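PDB 4DTH: VgrG protein from Vibrio cholerae, which carries an actin cross-linking toxin domain that binds ATP and magnesium and probably uses them to join actin monomers covalently. Local coordinates for residues 125-130 against 149-153; 34-40 against 83-89; 227-232 against 298-302. All blocks are in the same frame, centred on the assembly; numbering follows the deposited sequence. Where two conformers were deposited one is given.

Interaction 1: 125-130 against 149-153; sequences SNHQPL and HVIAA
A G1 beta bulge, in which His127 and Gln128 both face Ile151, brings the loop after helix 101-124 against the edge of strand 150-153. It overlaps the type II turn Ser125-Gln128, whose third residue, His127, takes the left-handed conformation (phi 68°). His127 N donates to Ile151 O over 2.8 Å, a bent bond, and Ile151 N returns a straighter one to Gln128 O at 3.0 Å, arriving well above that carbonyl's plane. Asn126, with CG anti to N (chi1 -151°), swings OD1 round to take Ala153 N on a lone pair at 2.8 Å; a water joins its ND2 to Ala153 O. The His127 ring lies flat over a methyl group: Ala152 CB is 3.5 Å from its centroid in a CH-pi contact, while ND1 and NE2 bond to Tyr69 OH and Ser158 O. At the far end Pro129 CB sits over the His149 ring face, 3.8 Å from the centroid. Leu130 N donates to His149 NE2 at 2.9 Å, from a direction tilted out of the ring plane. Because NE2 accepts there and ND1 bonds to Asn146 O, His149 is probably neutral with its proton on ND1.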
loop_
_atom_site.group_PDB
_atom_site.type_symbol
_atom_site.label_atom_id
_atom_site.label_comp_id
_atom_site.label_asym_id
_atom_site.label_seq_id
_atom_site.Cartn_x
_atom_site.Cartn_y
_atom_site.Cartn_z
ATOM N N SER A 125 30.309 2.447 10.869
ATOM C CA SER A 125 29.554 3.438 11.609
ATOM C C SER A 125 28.359 2.779 12.288
ATOM O O SER A 125 27.287 3.362 12.332
ATOM C CB SER A 125 29.117 4.566 10.678
ATOM O OG SER A 125 30.261 5.248 10.189
ATOM N N ASN A 126 28.542 1.549 12.806
ATOM C CA ASN A 126 27.440 0.835 13.457
ATOM C C ASN A 126 26.875 1.636 14.634
ATOM O O ASN A 126 27.645 2.243 15.386
ATOM C CB ASN A 126 27.862 -0.571 13.885
ATOM C CG ASN A 126 26.697 -1.539 13.900
ATOM O OD1 ASN A 126 25.769 -1.449 13.087
ATOM N ND2 ASN A 126 26.743 -2.504 14.802
ATOM N N HIS A 127 25.531 1.679 14.748
ATOM C CA HIS A 127 24.805 2.425 15.798
ATOM C C HIS A 127 24.933 3.947 15.668
ATOM O O HIS A 127 24.867 4.664 16.663
ATOM C CB HIS A 127 25.144 1.923 17.211
ATOM C CG HIS A 127 24.657 0.536 17.491
ATOM N ND1 HIS A 127 23.409 0.311 18.042
ATOM C CD2 HIS A 127 25.287 -0.651 17.333
ATOM C CE1 HIS A 127 23.308 -1.000 18.183
ATOM N NE2 HIS A 127 24.415 -1.622 17.781
ATOM N N GLN A 128 25.086 4.422 14.424
ATOM C CA GLN A 128 25.158 5.851 14.138
ATOM C C GLN A 128 24.097 6.218 13.109
ATOM O O GLN A 128 23.717 5.366 12.284
ATOM C CB GLN A 128 26.529 6.231 13.574
ATOM C CG GLN A 128 27.629 6.231 14.602
ATOM C CD GLN A 128 28.922 6.299 13.869
ATOM O OE1 GLN A 128 29.185 7.163 13.054
ATOM N NE2 GLN A 128 29.710 5.314 14.040
ATOM N N PRO A 129 23.641 7.502 13.090
ATOM C CA PRO A 129 22.662 7.868 12.062
ATOM C C PRO A 129 23.312 7.863 10.689
ATOM O O PRO A 129 24.536 8.038 10.564
ATOM C CB PRO A 129 22.258 9.303 12.424
ATOM C CG PRO A 129 23.324 9.820 13.292
ATOM C CD PRO A 129 23.996 8.662 13.951
ATOM N N LEU A 130 22.486 7.681 9.660
ATOM C CA LEU A 130 22.887 7.784 8.264
ATOM C C LEU A 130 23.164 9.266 8.029
ATOM O O LEU A 130 22.453 10.113 8.586
ATOM C CB LEU A 130 21.688 7.403 7.375
ATOM C CG LEU A 130 21.731 6.159 6.507
ATOM C CD1 LEU A 130 20.790 6.330 5.326
ATOM C CD2 LEU A 130 23.121 5.863 5.962
ATOM N N HIS A 149 17.907 9.315 14.837
ATOM C CA HIS A 149 17.868 7.892 14.506
ATOM C C HIS A 149 19.272 7.316 14.533
ATOM O O HIS A 149 20.251 8.064 14.500
ATOM C CB HIS A 149 17.225 7.644 13.109
ATOM C CG HIS A 149 18.155 7.886 11.952
ATOM N ND1 HIS A 149 18.270 9.134 11.365
ATOM C CD2 HIS A 149 19.007 7.032 11.329
ATOM C CE1 HIS A 149 19.176 9.003 10.409
ATOM N NE2 HIS A 149 19.647 7.754 10.349
ATOM N N VAL A 150 19.367 5.984 14.574
ATOM C CA VAL A 150 20.625 5.252 14.424
ATOM C C VAL A 150 20.353 4.041 13.541
ATOM O O VAL A 150 19.236 3.508 13.543
ATOM C CB VAL A 150 21.362 4.854 15.743
ATOM C CG1 VAL A 150 21.829 6.076 16.522
ATOM C CG2 VAL A 150 20.528 3.921 16.623
ATOM N N ILE A 151 21.370 3.608 12.799
ATOM C CA ILE A 151 21.292 2.406 11.966
ATOM C C ILE A 151 22.211 1.388 12.626
ATOM O O ILE A 151 23.371 1.708 12.910
ATOM C CB ILE A 151 21.720 2.697 10.492
ATOM C CG1 ILE A 151 20.806 3.753 9.816
ATOM C CG2 ILE A 151 21.815 1.385 9.663
ATOM C CD1 ILE A 151 19.298 3.327 9.620
ATOM N N ALA A 152 21.716 0.164 12.838
ATOM C CA ALA A 152 22.507 -0.891 13.463
ATOM C C ALA A 152 22.330 -2.226 12.768
ATOM O O ALA A 152 21.229 -2.561 12.335
ATOM C CB ALA A 152 22.169 -1.016 14.937
ATOM N N ALA A 153 23.420 -2.993 12.676
ATOM C CA ALA A 153 23.448 -4.313 12.046
ATOM C C ALA A 153 22.571 -5.313 12.770
ATOM O O ALA A 153 22.397 -5.224 13.990
ATOM C CB ALA A 153 24.869 -4.830 12.032
HETATM O O HOH W 1 24.341 -4.133 15.556
#

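Interaction 2: 34-40 against 83-89; sequences LVVAMPA and NWQTHTV
Four backbone hydrogen bonds join Val36 to His87 and Met38 to Gln85, each pair bonded in both directions. Val36 N reaches His87 O at 2.9 Å, and His87 N reaches Val36 O at 2.8 Å, both nearly along the C=O axis. Between these hydrogen-bonded pairs lies the non-hydrogen-bonded pair Ala37-Thr86, where CA-H...O contacts fill in, Ala37 CA meeting Gln85 O at 3.2 Å. Water extends the ladder at one end, accepting from Val89 N and donating to Leu34 O; a second water donates to Pro39 O and also bonds to His87 NE2.

The pairing is that of an antiparallel beta ladder with a marked twist, the strand directions 138° apart. Strand 34-38 is hydrogen-bonded on its other edge to strand 150-153, through Val35 with Ala152 and Ala37 with Val150. Strand 85-97 runs on to Glu90, a magnesium ligand, and just before it Thr88 OG1 bonds to Glu30.

Apolar contacts run the length of the pair: Thr86 CG2 presses on Val35 CB at 3.4 Å, a tight approach, and further groups lie toward each end. Val89 CG2, anti to its carbonyl carbon, meets Leu34 CD1 at 3.5 Å and Val36 CB at 3.6 Å, the Val36 and Val89 side chains crossing at about a right angle. At the other end the Trp84 indole lies alongside Pro39 and presents a face to it. Pro39 CD stands 3.9 Å from the centroid of the six-membered ring, a CH-pi contact, and Pro39 CG packs against Trp84 NE1. That nitrogen is buried with no polar partner in the model. The Met38-Pro39 peptide lies over the same face.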
loop_
_atom_site.group_PDB
_atom_site.type_symbol
_atom_site.label_atom_id
_atom_site.label_comp_id
_atom_site.label_asym_id
_atom_site.label_seq_id
_atom_site.Cartn_x
_atom_site.Cartn_y
_atom_site.Cartn_z
ATOM N N LEU A 34 19.699 -5.282 8.925
ATOM C CA LEU A 34 19.840 -4.125 9.807
ATOM C C LEU A 34 18.509 -3.697 10.389
ATOM O O LEU A 34 17.441 -4.176 9.975
ATOM C CB LEU A 34 20.519 -2.925 9.075
ATOM C CG LEU A 34 19.825 -2.324 7.831
ATOM C CD1 LEU A 34 18.629 -1.467 8.196
ATOM C CD2 LEU A 34 20.752 -1.397 7.103
ATOM N N VAL A 35 18.583 -2.744 11.321
ATOM C CA VAL A 35 17.431 -2.081 11.912
ATOM C C VAL A 35 17.708 -0.577 12.012
ATOM O O VAL A 35 18.859 -0.147 11.950
ATOM C CB VAL A 35 17.090 -2.663 13.311
ATOM C CG1 VAL A 35 16.520 -4.090 13.213
ATOM C CG2 VAL A 35 18.294 -2.587 14.265
ATOM N N VAL A 36 16.643 0.206 12.197
ATOM C CA VAL A 36 16.708 1.626 12.516
ATOM C C VAL A 36 16.150 1.744 13.940
ATOM O O VAL A 36 15.165 1.077 14.275
ATOM C CB VAL A 36 15.975 2.572 11.517
ATOM C CG1 VAL A 36 14.471 2.283 11.436
ATOM C CG2 VAL A 36 16.222 4.049 11.863
ATOM N N ALA A 37 16.788 2.552 14.778
ATOM C CA ALA A 37 16.259 2.812 16.114
ATOM C C ALA A 37 15.952 4.297 16.170
ATOM O O ALA A 37 16.703 5.114 15.624
ATOM C CB ALA A 37 17.242 2.411 17.184
ATOM N N MET A 38 14.787 4.637 16.718
ATOM C CA MET A 38 14.311 6.015 16.781
ATOM C C MET A 38 13.535 6.249 18.076
ATOM O O MET A 38 13.057 5.264 18.648
ATOM C CB MET A 38 13.368 6.278 15.596
ATOM C CG MET A 38 14.075 6.764 14.373
ATOM S SD MET A 38 12.928 7.369 13.120
ATOM C CE MET A 38 12.496 5.911 12.391
ATOM N N PRO A 39 13.318 7.522 18.520
ATOM C CA PRO A 39 12.463 7.745 19.704
ATOM C C PRO A 39 11.073 7.139 19.510
ATOM O O PRO A 39 10.609 7.012 18.379
ATOM C CB PRO A 39 12.348 9.273 19.779
ATOM C CG PRO A 39 13.554 9.789 19.076
ATOM C CD PRO A 39 13.802 8.806 17.964
ATOM N N ALA A 40 10.407 6.767 20.605
ATOM C CA ALA A 40 9.046 6.228 20.547
ATOM C C ALA A 40 8.107 7.284 19.954
ATOM O O ALA A 40 8.344 8.485 20.130
ATOM C CB ALA A 40 8.585 5.844 21.942
ATOM N N ASN A 83 13.500 5.355 25.858
ATOM C CA ASN A 83 12.242 4.942 25.230
ATOM C C ASN A 83 12.325 4.695 23.722
ATOM O O ASN A 83 11.302 4.420 23.101
ATOM C CB ASN A 83 11.063 5.853 25.628
ATOM C CG ASN A 83 10.908 6.020 27.128
ATOM O OD1 ASN A 83 11.087 5.081 27.913
ATOM N ND2 ASN A 83 10.602 7.230 27.553
ATOM N N TRP A 84 13.539 4.737 23.140
ATOM C CA TRP A 84 13.735 4.480 21.712
ATOM C C TRP A 84 13.325 3.066 21.345
ATOM O O TRP A 84 13.510 2.135 22.136
ATOM C CB TRP A 84 15.195 4.728 21.299
ATOM C CG TRP A 84 15.557 6.169 21.089
ATOM C CD1 TRP A 84 15.208 7.234 21.873
ATOM C CD2 TRP A 84 16.448 6.682 20.088
ATOM N NE1 TRP A 84 15.789 8.386 21.392
ATOM C CE2 TRP A 84 16.564 8.075 20.303
ATOM C CE3 TRP A 84 17.163 6.097 19.028
ATOM C CZ2 TRP A 84 17.352 8.895 19.487
ATOM C CZ3 TRP A 84 17.936 6.913 18.212
ATOM C CH2 TRP A 84 18.019 8.294 18.437
ATOM N N GLN A 85 12.755 2.921 20.142
ATOM C CA GLN A 85 12.271 1.648 19.606
ATOM C C GLN A 85 13.046 1.250 18.368
ATOM O O GLN A 85 13.457 2.127 17.602
ATOM C CB GLN A 85 10.782 1.769 19.228
ATOM C CG GLN A 85 9.854 2.128 20.405
ATOM C CD GLN A 85 9.753 1.004 21.396
ATOM O OE1 GLN A 85 9.343 -0.103 21.054
ATOM N NE2 GLN A 85 10.123 1.263 22.642
ATOM N N THR A 86 13.227 -0.056 18.158
ATOM C CA THR A 86 13.906 -0.595 16.982
ATOM C C THR A 86 12.855 -1.034 15.957
ATOM O O THR A 86 11.807 -1.568 16.340
ATOM C CB THR A 86 14.832 -1.739 17.409
ATOM O OG1 THR A 86 15.867 -1.236 18.253
ATOM C CG2 THR A 86 15.443 -2.455 16.260
ATOM N N HIS A 87 13.125 -0.800 14.664
ATOM C CA HIS A 87 12.234 -1.196 13.579
ATOM C C HIS A 87 13.037 -1.707 12.419
ATOM O O HIS A 87 14.184 -1.296 12.239
ATOM C CB HIS A 87 11.381 -0.002 13.100
ATOM C CG HIS A 87 10.515 0.629 14.153
ATOM N ND1 HIS A 87 9.165 0.357 14.230
ATOM C CD2 HIS A 87 10.826 1.550 15.093
ATOM C CE1 HIS A 87 8.707 1.087 15.234
ATOM N NE2 HIS A 87 9.668 1.814 15.786
ATOM N N THR A 88 12.416 -2.517 11.567
ATOM C CA THR A 88 13.042 -2.892 10.304
ATOM C C THR A 88 12.959 -1.622 9.418
ATOM O O THR A 88 12.177 -0.707 9.712
ATOM C CB THR A 88 12.327 -4.083 9.649
ATOM O OG1 THR A 88 10.957 -3.745 9.420
ATOM C CG2 THR A 88 12.428 -5.359 10.485
ATOM N N VAL A 89 13.776 -1.562 8.377
ATOM C CA VAL A 89 13.800 -0.443 7.444
ATOM C C VAL A 89 13.090 -0.867 6.171
ATOM O O VAL A 89 13.382 -1.925 5.605
ATOM C CB VAL A 89 15.234 0.065 7.154
ATOM C CG1 VAL A 89 15.256 1.038 5.973
ATOM C CG2 VAL A 89 15.853 0.711 8.388
HETATM O O HOH W 2 15.577 -3.595 8.082
HETATM O O HOH W 3 10.037 4.773 16.829
#

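Interaction 3: 227-232 against 298-302; sequences VFAYLT and VMKHI
Phe228 reaches from helix 221-245 to the backbone of helix 292-307 and makes the broadest part of this contact. Its CB lies 4.0 Å from Val298 CG1. With CG anti to the backbone N (chi1 174°), the ring extends toward the backbone of 298-302 and meets it with an edge. Ring atom CD1 approaches Ile302 CG1 to 3.9 Å and also nears Val298 O; CE1, farther out, lies 3.5 Å from His301 O and 3.7 Å from His301 CB. The tip, Phe228 CZ, is 4.0 Å from His301 O. Carbonyl oxygens thus sit beside the slightly positive C-H rim, near the ring plane. One ring face carries Thr232 OG1 over its centre, 3.4 Å above the plane.

That hydroxyl donates to Phe228 O, while Thr232 N reaches the same oxygen from the opposite face of the carbonyl plane. Ile302 slides past both Phe228 and Thr232, and its CD1 meets Leu231 CB. Met299, bent twice along its chain, brings SD across Leu231 CD1, the two side chains nearly perpendicular. No hydrogen bond crosses the interface, which is plain helix packing.

The short helical segments run 42° apart in direction, 9.8 Å between axes. Helix 204-212 adds Phe209, which packs on both Phe228 and Val298, and Leu205, which touches Thr232; Tyr235, further along helix 221-245, meets Met299 and Ile302.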
loop_
_atom_site.group_PDB
_atom_site.type_symbol
_atom_site.label_atom_id
_atom_site.label_comp_id
_atom_site.label_asym_id
_atom_site.label_seq_id
_atom_site.Cartn_x
_atom_site.Cartn_y
_atom_site.Cartn_z
ATOM N N VAL A 227 -18.924 0.261 -12.070
ATOM C CA VAL A 227 -18.886 0.711 -10.672
ATOM C C VAL A 227 -19.620 -0.307 -9.795
ATOM O O VAL A 227 -19.107 -0.682 -8.736
ATOM C CB VAL A 227 -19.414 2.156 -10.464
ATOM C CG1 VAL A 227 -19.500 2.505 -8.975
ATOM C CG2 VAL A 227 -18.527 3.170 -11.190
ATOM N N PHE A 228 -20.790 -0.777 -10.254
ATOM C CA PHE A 228 -21.564 -1.772 -9.509
ATOM C C PHE A 228 -20.754 -3.043 -9.295
ATOM O O PHE A 228 -20.708 -3.525 -8.173
ATOM C CB PHE A 228 -22.881 -2.098 -10.232
ATOM C CG PHE A 228 -23.660 -3.230 -9.603
ATOM C CD1 PHE A 228 -24.533 -2.992 -8.546
ATOM C CD2 PHE A 228 -23.551 -4.527 -10.091
ATOM C CE1 PHE A 228 -25.287 -4.033 -7.994
ATOM C CE2 PHE A 228 -24.319 -5.565 -9.543
ATOM C CZ PHE A 228 -25.165 -5.308 -8.490
ATOM N N ALA A 229 -20.123 -3.590 -10.357
ATOM C CA ALA A 229 -19.333 -4.817 -10.216
ATOM C C ALA A 229 -18.154 -4.639 -9.255
ATOM O O ALA A 229 -17.896 -5.529 -8.443
ATOM C CB ALA A 229 -18.837 -5.291 -11.562
ATOM N N TYR A 230 -17.469 -3.489 -9.330
ATOM C CA TYR A 230 -16.324 -3.179 -8.477
ATOM C C TYR A 230 -16.754 -3.104 -7.006
ATOM O O TYR A 230 -16.199 -3.827 -6.169
ATOM C CB TYR A 230 -15.666 -1.861 -8.937
ATOM C CG TYR A 230 -14.500 -1.431 -8.070
ATOM C CD1 TYR A 230 -13.273 -2.089 -8.139
ATOM C CD2 TYR A 230 -14.636 -0.401 -7.146
ATOM C CE1 TYR A 230 -12.205 -1.713 -7.329
ATOM C CE2 TYR A 230 -13.569 -0.004 -6.341
ATOM C CZ TYR A 230 -12.356 -0.667 -6.435
ATOM O OH TYR A 230 -11.317 -0.295 -5.625
ATOM N N LEU A 231 -17.741 -2.236 -6.696
ATOM C CA LEU A 231 -18.228 -2.057 -5.324
ATOM C C LEU A 231 -18.857 -3.324 -4.772
ATOM O O LEU A 231 -18.524 -3.713 -3.654
ATOM C CB LEU A 231 -19.219 -0.887 -5.228
ATOM C CG LEU A 231 -18.618 0.512 -5.317
ATOM C CD1 LEU A 231 -19.711 1.568 -5.241
ATOM C CD2 LEU A 231 -17.565 0.749 -4.202
ATOM N N THR A 232 -19.738 -3.990 -5.549
ATOM C CA THR A 232 -20.361 -5.230 -5.073
ATOM C C THR A 232 -19.296 -6.281 -4.759
ATOM O O THR A 232 -19.392 -6.920 -3.721
ATOM C CB THR A 232 -21.445 -5.743 -6.031
ATOM O OG1 THR A 232 -22.400 -4.706 -6.267
ATOM C CG2 THR A 232 -22.166 -6.954 -5.474
ATOM N N VAL A 298 -26.901 2.476 -8.707
ATOM C CA VAL A 298 -25.856 1.501 -8.372
ATOM C C VAL A 298 -25.996 1.079 -6.901
ATOM O O VAL A 298 -26.097 -0.118 -6.615
ATOM C CB VAL A 298 -24.426 2.042 -8.682
ATOM C CG1 VAL A 298 -23.347 1.182 -8.023
ATOM C CG2 VAL A 298 -24.180 2.150 -10.183
ATOM N N MET A 299 -25.995 2.065 -5.975
ATOM C CA MET A 299 -26.059 1.829 -4.532
ATOM C C MET A 299 -27.289 1.052 -4.096
ATOM O O MET A 299 -27.165 0.120 -3.295
ATOM C CB MET A 299 -25.893 3.134 -3.730
ATOM C CG MET A 299 -24.548 3.831 -3.966
ATOM S SD MET A 299 -23.090 2.747 -3.958
ATOM C CE MET A 299 -23.155 2.148 -2.363
ATOM N N LYS A 300 -28.460 1.410 -4.646
ATOM C CA LYS A 300 -29.731 0.749 -4.348
ATOM C C LYS A 300 -29.679 -0.744 -4.699
ATOM O O LYS A 300 -30.225 -1.554 -3.950
ATOM C CB LYS A 300 -30.898 1.453 -5.079
ATOM C CG LYS A 300 -31.854 2.208 -4.147
ATOM C CD LYS A 300 -31.937 3.698 -4.478
ATOM C CE LYS A 300 -32.796 4.491 -3.522
ATOM N NZ LYS A 300 -33.702 5.414 -4.259
ATOM N N HIS A 301 -28.972 -1.114 -5.785
ATOM C CA HIS A 301 -28.850 -2.504 -6.240
ATOM C C HIS A 301 -27.828 -3.371 -5.500
ATOM O O HIS A 301 -27.870 -4.598 -5.627
ATOM C CB HIS A 301 -28.651 -2.569 -7.757
ATOM C CG HIS A 301 -29.903 -2.280 -8.517
ATOM N ND1 HIS A 301 -30.228 -0.995 -8.911
ATOM C CD2 HIS A 301 -30.885 -3.121 -8.919
ATOM C CE1 HIS A 301 -31.389 -1.095 -9.545
ATOM N NE2 HIS A 301 -31.812 -2.357 -9.589
ATOM N N ILE A 302 -26.930 -2.761 -4.713
ATOM C CA ILE A 302 -25.926 -3.531 -3.965
ATOM C C ILE A 302 -26.538 -4.306 -2.789
ATOM O O ILE A 302 -26.172 -5.460 -2.593
ATOM C CB ILE A 302 -24.709 -2.672 -3.532
ATOM C CG1 ILE A 302 -24.015 -2.045 -4.761
ATOM C CG2 ILE A 302 -23.702 -3.517 -2.709
ATOM C CD1 ILE A 302 -22.878 -1.045 -4.437
#

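Overall arrangement
Read from the N terminus, the three contacts follow in series, none nested within or crossing another. Interaction 2 closes first, bringing 83-89 back onto 34-40 around a loop that holds strands 45-51 and 56-68. Interaction 1 then closes a short excursion containing strand 140-144, returning the chain to the loop behind helix 101-124. These two touch: strand 150-153 pairs with strand 34-38, so the loop, strand 150-153, strand 34-38 and strand 85-97 stand in lateral order. Interaction 3 closes last, across 65 residues of helix and loop with little strand, and ties helix 221-245 to helix 292-307. It lies on the opposite side of the chain's centre, about 44 Å from interaction 2, centre to centre.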